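PDB 6MLT: hemolysin-related protein from Vibrio cholerae serotype O1, which is a secreted biofilm matrix protein that binds calcium and probably helps hold bacteria to surfaces by binding carbohydrate through its lectin domain. Local coordinates for residues W464-V478 and V493-G507. Numbering follows the deposited sequence.
Sequences WSVANDDLNSGKIGV and VQDRLRMRILDGQTG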
ATOM      1  N   TRP A 464      14.932 -10.419  10.670  1.00 22.78           N
ATOM      2  CA  TRP A 464      16.261 -10.736  10.176  1.00 22.38           C
ATOM      3  C   TRP A 464      17.010  -9.451   9.846  1.00 22.42           C
ATOM      4  O   TRP A 464      16.420  -8.368   9.742  1.00 18.69           O
ATOM      5  CB  TRP A 464      16.200 -11.660   8.951  1.00 22.23           C
ATOM      6  CG  TRP A 464      15.314 -11.248   7.783  1.00 19.45           C
ATOM      7  CD1 TRP A 464      14.083 -11.752   7.480  1.00 21.65           C
ATOM      8  CD2 TRP A 464      15.621 -10.301   6.743  1.00 20.85           C
ATOM      9  NE1 TRP A 464      13.602 -11.179   6.322  1.00 22.17           N
ATOM     10  CE2 TRP A 464      14.526 -10.283   5.853  1.00 19.97           C
ATOM     11  CE3 TRP A 464      16.712  -9.469   6.478  1.00 20.52           C
ATOM     12  CZ2 TRP A 464      14.491  -9.463   4.720  1.00 19.75           C
ATOM     13  CZ3 TRP A 464      16.670  -8.648   5.350  1.00 20.95           C
ATOM     14  CH2 TRP A 464      15.564  -8.652   4.492  1.00 19.77           C
ATOM     15  N   SER A 465      18.330  -9.592   9.702  1.00 19.48           N
ATOM     16  CA  SER A 465      19.229  -8.501   9.339  1.00 20.03           C
ATOM     17  C   SER A 465      20.284  -9.036   8.379  1.00 20.01           C
ATOM     18  O   SER A 465      20.888 -10.079   8.642  1.00 19.32           O
ATOM     19  CB  SER A 465      19.901  -7.901  10.582  1.00 22.61           C
ATOM     20  OG  SER A 465      20.881  -6.932  10.242  1.00 26.00           O
ATOM     21  N   VAL A 466      20.500  -8.330   7.273  1.00 19.21           N
ATOM     22  CA  VAL A 466      21.444  -8.752   6.242  1.00 20.87           C
ATOM     23  C   VAL A 466      22.447  -7.632   6.018  1.00 21.33           C
ATOM     24  O   VAL A 466      22.070  -6.518   5.633  1.00 20.09           O
ATOM     25  CB  VAL A 466      20.726  -9.120   4.936  1.00 21.96           C
ATOM     26  CG1 VAL A 466      21.722  -9.287   3.794  1.00 23.04           C
ATOM     27  CG2 VAL A 466      19.930 -10.406   5.134  1.00 24.52           C
ATOM     28  N   ALA A 467      23.725  -7.933   6.238  1.00 21.34           N
ATOM     29  CA  ALA A 467      24.766  -6.930   6.072  1.00 22.67           C
ATOM     30  C   ALA A 467      24.724  -6.365   4.661  1.00 23.61           C
ATOM     31  O   ALA A 467      24.574  -7.100   3.680  1.00 22.70           O
ATOM     32  CB  ALA A 467      26.142  -7.531   6.368  1.00 26.47           C
ATOM     33  N   ASN A 468      24.863  -5.043   4.574  1.00 23.00           N
ATOM     34  CA  ASN A 468      24.675  -4.304   3.326  1.00 23.95           C
ATOM     35  C   ASN A 468      25.432  -2.988   3.482  1.00 25.64           C
ATOM     36  O   ASN A 468      24.987  -2.105   4.226  1.00 22.69           O
ATOM     37  CB  ASN A 468      23.190  -4.079   3.056  1.00 22.46           C
ATOM     38  CG  ASN A 468      22.907  -3.552   1.657  1.00 23.58           C
ATOM     39  OD1 ASN A 468      23.032  -4.276   0.662  1.00 20.62           O
ATOM     40  ND2 ASN A 468      22.502  -2.284   1.575  1.00 22.04           N
ATOM     41  N   ASP A 469      26.567  -2.864   2.792  1.00 32.15           N
ATOM     42  CA  ASP A 469      27.509  -1.759   3.004  1.00 42.83           C
ATOM     43  C   ASP A 469      26.942  -0.462   2.446  1.00 36.51           C
ATOM     44  O   ASP A 469      26.900  -0.265   1.228  1.00 36.11           O
ATOM     45  CB  ASP A 469      28.850  -2.085   2.345  1.00 56.63           C
ATOM     46  CG  ASP A 469      29.782  -0.863   2.223  1.00 55.00           C
ATOM     47  OD1 ASP A 469      29.545   0.173   2.889  1.00 49.80           O
ATOM     48  OD2 ASP A 469      30.767  -0.945   1.450  1.00 50.25           O
ATOM     49  N   ASP A 470      26.529   0.445   3.329  1.00 34.10           N
ATOM     50  CA  ASP A 470      26.110   1.767   2.880  1.00 32.33           C
ATOM     51  C   ASP A 470      26.683   2.853   3.773  1.00 27.57           C
ATOM     52  O   ASP A 470      26.025   3.861   4.057  1.00 23.98           O
ATOM     53  CB  ASP A 470      24.593   1.884   2.812  1.00 34.70           C
ATOM     54  CG  ASP A 470      24.169   3.058   1.971  1.00 35.66           C
ATOM     55  OD1 ASP A 470      24.849   3.278   0.951  1.00 36.56           O
ATOM     56  OD2 ASP A 470      23.195   3.756   2.322  1.00 33.96           O
ATOM     57  N   LEU A 471      27.936   2.683   4.195  1.00 27.83           N
ATOM     58  CA  LEU A 471      28.569   3.673   5.063  1.00 33.98           C
ATOM     59  C   LEU A 471      28.534   5.072   4.463  1.00 33.04           C
ATOM     60  O   LEU A 471      28.528   6.060   5.206  1.00 35.09           O
ATOM     61  CB  LEU A 471      30.019   3.283   5.342  1.00 42.54           C
ATOM     62  CG  LEU A 471      30.283   2.706   6.726  1.00 54.88           C
ATOM     63  CD1 LEU A 471      29.839   1.262   6.768  1.00 57.62           C
ATOM     64  CD2 LEU A 471      31.753   2.842   7.082  1.00 63.68           C
ATOM     65  N   ASN A 472      28.526   5.178   3.135  1.00 32.07           N
ATOM     66  CA  ASN A 472      28.628   6.468   2.458  1.00 34.91           C
ATOM     67  C   ASN A 472      27.350   7.301   2.538  1.00 38.45           C
ATOM     68  O   ASN A 472      27.400   8.496   2.227  1.00 47.78           O
ATOM     69  CB  ASN A 472      28.986   6.259   0.981  1.00 34.52           C
ATOM     70  CG  ASN A 472      29.381   7.548   0.288  1.00 45.91           C
ATOM     71  OD1 ASN A 472      30.141   8.353   0.831  1.00 56.75           O
ATOM     72  ND2 ASN A 472      28.859   7.757  -0.914  1.00 42.82           N
ATOM     73  N   SER A 473      26.213   6.716   2.917  1.00 31.88           N
ATOM     74  CA  SER A 473      24.944   7.435   2.836  1.00 27.65           C
ATOM     75  C   SER A 473      24.054   7.142   4.034  1.00 22.98           C
ATOM     76  O   SER A 473      23.616   8.064   4.730  1.00 21.73           O
ATOM     77  CB  SER A 473      24.225   7.074   1.533  1.00 33.38           C
ATOM     78  OG  SER A 473      22.813   7.238   1.618  1.00 33.65           O
ATOM     79  N   GLY A 474      23.781   5.864   4.284  1.00 20.50           N
ATOM     80  CA  GLY A 474      22.831   5.492   5.310  1.00 22.75           C
ATOM     81  C   GLY A 474      21.389   5.770   4.956  1.00 21.03           C
ATOM     82  O   GLY A 474      20.530   5.714   5.840  1.00 19.20           O
ATOM     83  N   LYS A 475      21.093   6.076   3.691  1.00 17.64           N
ATOM     84  CA  LYS A 475      19.731   6.375   3.268  1.00 17.65           C
ATOM     85  C   LYS A 475      19.245   5.501   2.121  1.00 16.03           C
ATOM     86  O   LYS A 475      18.114   5.689   1.659  1.00 16.17           O
ATOM     87  CB  LYS A 475      19.614   7.851   2.857  1.00 17.83           C
ATOM     88  CG  LYS A 475      19.991   8.848   3.956  1.00 20.67           C
ATOM     89  CD  LYS A 475      19.692  10.286   3.532  1.00 20.40           C
ATOM     90  CE  LYS A 475      20.127  11.303   4.576  1.00 21.95           C
ATOM     91  NZ  LYS A 475      21.601  11.304   4.787  1.00 26.14           N
ATOM     92  N   ILE A 476      20.051   4.538   1.663  1.00 17.74           N
ATOM     93  CA  ILE A 476      19.737   3.841   0.422  1.00 17.17           C
ATOM     94  C   ILE A 476      18.369   3.171   0.520  1.00 17.19           C
ATOM     95  O   ILE A 476      17.939   2.716   1.588  1.00 17.10           O
ATOM     96  CB  ILE A 476      20.832   2.819   0.067  1.00 18.37           C
ATOM     97  CG1 ILE A 476      20.598   2.215  -1.327  1.00 18.54           C
ATOM     98  CG2 ILE A 476      20.906   1.702   1.115  1.00 18.50           C
ATOM     99  CD1 ILE A 476      20.695   3.227  -2.477  1.00 18.47           C
ATOM    100  N   GLY A 477      17.676   3.126  -0.608  1.00 17.77           N
ATOM    101  CA  GLY A 477      16.316   2.642  -0.635  1.00 19.34           C
ATOM    102  C   GLY A 477      16.208   1.144  -0.863  1.00 19.35           C
ATOM    103  O   GLY A 477      17.183   0.457  -1.158  1.00 19.07           O
ATOM    104  N   VAL A 478      14.978   0.663  -0.707  1.00 17.13           N
ATOM    105  CA  VAL A 478      14.595  -0.712  -0.982  1.00 18.36           C
ATOM    106  C   VAL A 478      13.230  -0.670  -1.653  1.00 16.28           C
ATOM    107  O   VAL A 478      12.502   0.322  -1.571  1.00 17.16           O
ATOM    108  CB  VAL A 478      14.530  -1.569   0.299  1.00 18.69           C
ATOM    109  CG1 VAL A 478      15.909  -1.679   0.939  1.00 17.81           C
ATOM    110  CG2 VAL A 478      13.532  -0.976   1.287  1.00 18.15           C
ATOM    111  N   VAL A 493      17.327  -4.708  -2.883  1.00 16.50           N
ATOM    112  CA  VAL A 493      18.243  -3.886  -2.108  1.00 18.18           C
ATOM    113  C   VAL A 493      19.445  -3.533  -2.975  1.00 20.14           C
ATOM    114  O   VAL A 493      19.743  -4.191  -3.972  1.00 19.67           O
ATOM    115  CB  VAL A 493      18.709  -4.590  -0.811  1.00 18.18           C
ATOM    116  CG1 VAL A 493      17.516  -5.098  -0.018  1.00 22.37           C
ATOM    117  CG2 VAL A 493      19.674  -5.732  -1.120  1.00 18.85           C
ATOM    118  N   GLN A 494      20.155  -2.494  -2.552  1.00 21.63           N
ATOM    119  CA  GLN A 494      21.297  -1.947  -3.267  1.00 18.57           C
ATOM    120  C   GLN A 494      22.345  -1.539  -2.244  1.00 19.60           C
ATOM    121  O   GLN A 494      21.999  -1.007  -1.183  1.00 18.47           O
ATOM    122  CB  GLN A 494      20.873  -0.734  -4.106  1.00 19.55           C
ATOM    123  CG  GLN A 494      22.018   0.045  -4.736  1.00 20.27           C
ATOM    124  CD  GLN A 494      22.633  -0.697  -5.906  1.00 21.75           C
ATOM    125  OE1 GLN A 494      21.923  -1.198  -6.774  1.00 22.18           O
ATOM    126  NE2 GLN A 494      23.953  -0.788  -5.924  1.00 20.40           N
ATOM    127  N   ASP A 495      23.621  -1.800  -2.542  1.00 20.42           N
ATOM    128  CA  ASP A 495      24.684  -1.202  -1.738  1.00 22.86           C
ATOM    129  C   ASP A 495      25.695  -0.514  -2.649  1.00 20.49           C
ATOM    130  O   ASP A 495      25.313   0.002  -3.702  1.00 22.16           O
ATOM    131  CB  ASP A 495      25.327  -2.236  -0.794  1.00 26.75           C
ATOM    132  CG  ASP A 495      26.139  -3.323  -1.500  1.00 30.86           C
ATOM    133  OD1 ASP A 495      26.287  -3.330  -2.739  1.00 29.36           O
ATOM    134  OD2 ASP A 495      26.655  -4.190  -0.757  1.00 31.14           O
ATOM    135  N   ARG A 496      26.969  -0.446  -2.251  1.00 18.64           N
ATOM    136  CA  ARG A 496      27.932   0.298  -3.059  1.00 17.01           C
ATOM    137  C   ARG A 496      28.224  -0.399  -4.383  1.00 19.06           C
ATOM    138  O   ARG A 496      28.507   0.273  -5.381  1.00 21.55           O
ATOM    139  CB  ARG A 496      29.237   0.509  -2.285  1.00 19.65           C
ATOM    140  CG  ARG A 496      29.110   1.365  -1.009  1.00 22.09           C
ATOM    141  CD  ARG A 496      28.501   2.743  -1.258  1.00 19.85           C
ATOM    142  NE  ARG A 496      29.252   3.540  -2.229  1.00 18.26           N
ATOM    143  CZ  ARG A 496      30.380   4.189  -1.964  1.00 22.74           C
ATOM    144  NH1 ARG A 496      30.919   4.134  -0.755  1.00 23.42           N
ATOM    145  NH2 ARG A 496      30.979   4.888  -2.920  1.00 23.51           N
ATOM    146  N   LEU A 497      28.145  -1.732  -4.422  1.00 18.60           N
ATOM    147  CA  LEU A 497      28.628  -2.497  -5.567  1.00 17.89           C
ATOM    148  C   LEU A 497      27.638  -3.501  -6.136  1.00 19.58           C
ATOM    149  O   LEU A 497      27.890  -4.022  -7.228  1.00 18.67           O
ATOM    150  CB  LEU A 497      29.906  -3.259  -5.189  1.00 20.21           C
ATOM    151  CG  LEU A 497      31.106  -2.406  -4.787  1.00 20.85           C
ATOM    152  CD1 LEU A 497      32.211  -3.269  -4.200  1.00 23.93           C
ATOM    153  CD2 LEU A 497      31.621  -1.620  -5.990  1.00 25.30           C
ATOM    154  N   ARG A 498      26.539  -3.798  -5.446  1.00 19.33           N
ATOM    155  CA  ARG A 498      25.663  -4.892  -5.832  1.00 21.73           C
ATOM    156  C   ARG A 498      24.212  -4.512  -5.601  1.00 21.13           C
ATOM    157  O   ARG A 498      23.880  -3.875  -4.601  1.00 23.85           O
ATOM    158  CB  ARG A 498      25.948  -6.176  -5.025  1.00 25.62           C
ATOM    159  CG  ARG A 498      27.402  -6.431  -4.697  1.00 38.27           C
ATOM    160  CD  ARG A 498      27.528  -7.411  -3.545  1.00 46.22           C
ATOM    161  NE  ARG A 498      27.243  -6.781  -2.254  1.00 48.41           N
ATOM    162  CZ  ARG A 498      27.204  -7.433  -1.097  1.00 44.49           C
ATOM    163  NH1 ARG A 498      27.422  -8.743  -1.064  1.00 40.35           N
ATOM    164  NH2 ARG A 498      26.944  -6.781   0.030  1.00 42.55           N
ATOM    165  N   MET A 499      23.359  -4.919  -6.531  1.00 18.28           N
ATOM    166  CA  MET A 499      21.929  -5.026  -6.298  1.00 16.60           C
ATOM    167  C   MET A 499      21.632  -6.479  -5.955  1.00 19.68           C
ATOM    168  O   MET A 499      22.210  -7.388  -6.554  1.00 17.35           O
ATOM    169  CB  MET A 499      21.140  -4.577  -7.534  1.00 20.08           C
ATOM    170  CG  MET A 499      19.624  -4.701  -7.407  1.00 21.15           C
ATOM    171  SD  MET A 499      19.012  -6.371  -7.777  1.00 24.00           S
ATOM    172  CE  MET A 499      17.319  -6.223  -7.204  1.00 24.47           C
ATOM    173  N   ARG A 500      20.775  -6.697  -4.959  1.00 20.09           N
ATOM    174  CA  ARG A 500      20.462  -8.052  -4.533  1.00 21.08           C
ATOM    175  C   ARG A 500      18.969  -8.214  -4.295  1.00 19.77           C
ATOM    176  O   ARG A 500      18.249  -7.250  -4.017  1.00 19.79           O
ATOM    177  CB  ARG A 500      21.242  -8.434  -3.264  1.00 20.88           C
ATOM    178  CG  ARG A 500      22.750  -8.550  -3.495  1.00 20.62           C
ATOM    179  CD  ARG A 500      23.479  -8.937  -2.223  1.00 22.80           C
ATOM    180  NE  ARG A 500      23.380  -7.899  -1.203  1.00 23.56           N
ATOM    181  CZ  ARG A 500      23.711  -8.066   0.073  1.00 25.45           C
ATOM    182  NH1 ARG A 500      24.161  -9.239   0.498  1.00 23.70           N
ATOM    183  NH2 ARG A 500      23.583  -7.057   0.933  1.00 22.70           N
ATOM    184  N   ILE A 501      18.522  -9.459  -4.412  1.00 20.00           N
ATOM    185  CA  ILE A 501      17.159  -9.864  -4.092  1.00 20.15           C
ATOM    186  C   ILE A 501      17.220 -10.738  -2.849  1.00 19.95           C
ATOM    187  O   ILE A 501      17.973 -11.720  -2.810  1.00 22.13           O
ATOM    188  CB  ILE A 501      16.506 -10.616  -5.261  1.00 20.59           C
ATOM    189  CG1 ILE A 501      16.521  -9.749  -6.521  1.00 20.88           C
ATOM    190  CG2 ILE A 501      15.072 -11.045  -4.901  1.00 19.91           C
ATOM    191  CD1 ILE A 501      16.181 -10.526  -7.785  1.00 22.60           C
ATOM    192  N   LEU A 502      16.437 -10.379  -1.835  1.00 17.11           N
ATOM    193  CA  LEU A 502      16.433 -11.073  -0.556  1.00 20.82           C
ATOM    194  C   LEU A 502      15.083 -11.740  -0.314  1.00 19.47           C
ATOM    195  O   LEU A 502      14.027 -11.173  -0.618  1.00 19.12           O
ATOM    196  CB  LEU A 502      16.732 -10.116   0.593  1.00 20.37           C
ATOM    197  CG  LEU A 502      17.987  -9.244   0.449  1.00 22.92           C
ATOM    198  CD1 LEU A 502      18.174  -8.377   1.682  1.00 26.81           C
ATOM    199  CD2 LEU A 502      19.231 -10.103   0.204  1.00 23.06           C
ATOM    200  N   ASP A 503      15.126 -12.934   0.264  1.00 20.19           N
ATOM    201  CA  ASP A 503      13.908 -13.631   0.648  1.00 21.01           C
ATOM    202  C   ASP A 503      13.189 -12.838   1.734  1.00 21.40           C
ATOM    203  O   ASP A 503      13.807 -12.383   2.701  1.00 20.30           O
ATOM    204  CB  ASP A 503      14.256 -15.034   1.138  1.00 19.10           C
ATOM    205  CG  ASP A 503      13.043 -15.807   1.609  1.00 23.96           C
ATOM    206  OD1 ASP A 503      12.170 -16.121   0.776  1.00 24.95           O
ATOM    207  OD2 ASP A 503      12.970 -16.101   2.819  1.00 25.72           O
ATOM    208  N   GLY A 504      11.879 -12.663   1.564  1.00 20.46           N
ATOM    209  CA  GLY A 504      11.122 -11.855   2.508  1.00 18.30           C
ATOM    210  C   GLY A 504      11.116 -12.430   3.909  1.00 19.14           C
ATOM    211  O   GLY A 504      11.195 -11.692   4.893  1.00 17.53           O
ATOM    212  N   GLN A 505      11.015 -13.756   4.021  1.00 21.36           N
ATOM    213  CA  GLN A 505      10.849 -14.378   5.328  1.00 20.29           C
ATOM    214  C   GLN A 505      12.160 -14.508   6.094  1.00 22.07           C
ATOM    215  O   GLN A 505      12.147 -14.497   7.331  1.00 20.96           O
ATOM    216  CB  GLN A 505      10.214 -15.758   5.168  1.00 25.37           C
ATOM    217  CG  GLN A 505       8.745 -15.721   4.788  1.00 25.96           C
ATOM    218  CD  GLN A 505       8.163 -17.104   4.561  1.00 31.77           C
ATOM    219  OE1 GLN A 505       7.538 -17.681   5.449  1.00 33.74           O
ATOM    220  NE2 GLN A 505       8.354 -17.636   3.364  1.00 31.03           N
ATOM    221  N   THR A 506      13.288 -14.632   5.391  1.00 20.51           N
ATOM    222  CA  THR A 506      14.553 -14.994   6.019  1.00 22.15           C
ATOM    223  C   THR A 506      15.723 -14.091   5.665  1.00 22.52           C
ATOM    224  O   THR A 506      16.760 -14.180   6.331  1.00 21.90           O
ATOM    225  CB  THR A 506      14.955 -16.424   5.633  1.00 21.69           C
ATOM    226  OG1 THR A 506      15.306 -16.448   4.243  1.00 22.68           O
ATOM    227  CG2 THR A 506      13.821 -17.410   5.916  1.00 24.67           C
ATOM    228  N   GLY A 507      15.614 -13.261   4.634  1.00 21.91           N
ATOM    229  CA  GLY A 507      16.733 -12.465   4.186  1.00 21.48           C
ATOM    230  C   GLY A 507      17.735 -13.204   3.323  1.00 21.96           C
ATOM    231  O   GLY A 507      18.704 -12.586   2.866  1.00 22.07           O
TER
HETATM  232  O   HOH W   1      25.184  -9.693   3.209  1.00 24.65           O
HETATM  233  O   HOH W   2      23.060  -5.148  -1.958  1.00 21.89           O
HETATM  234  O   HOH W   3      30.188   3.079   1.765  1.00 27.03           O
HETATM  235  O   HOH W   4      19.298  -1.171  -0.196  1.00 17.60           O
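The indole of Trp464 lies with one face against the turn 503-507: Gly507 CA sits over the six-membered ring, 3.5 Å from its centroid in a CH-pi contact, and the carbonyl carbon of Thr506 covers the same face nearer the rim. At the edge, in the ring plane, NE1 gives a nearly straight hydrogen bond (172°) to Gly504 O, 2.8 Å away, entering from above that carbonyl's plane. With CG held between the backbone N and the carbonyl carbon (chi1 52°), the ring extends along the turn until CH2 meets Leu502 CD1.

The guanidinium of Arg500 is likewise used by both edge and face. Its NH2 bonds in plane to Ala467 O at 2.9 Å. The same NH2 reaches Asn468 OD1 at 2.8 Å, on a lone pair. Amide and guanidinium are only 7° from coplanar. Two waters, one on either side of NH2 in the guanidinium plane, extend the bonding: one links NH1 to Ala467 O, the other NE to Asn468 OD1. One face carries the guanidinium of Arg498, whose charge is met by a side-on salt bridge to Asp495 OD2. Asn468 turns its other amide end to Gln494 O (ND2 to O 3.1 Å), so both ends of the amide are fixed. Further along, Asn472 CB packs 3.4 Å from Arg496 NH1, over a face of that guanidinium, while Arg496 NE and NH2 bond to Ser517 O and Ser548 OG.

The whole illustrates how neighbouring blades of a beta-propeller are joined: strand 462-467 is the outermost of one four-stranded antiparallel sheet, the loop after it crosses to strand 478-481 of the next, and that sheet's two middle strands, 490-494 and 498-502, face it, Val493 also touching Val453 of strand 452-457.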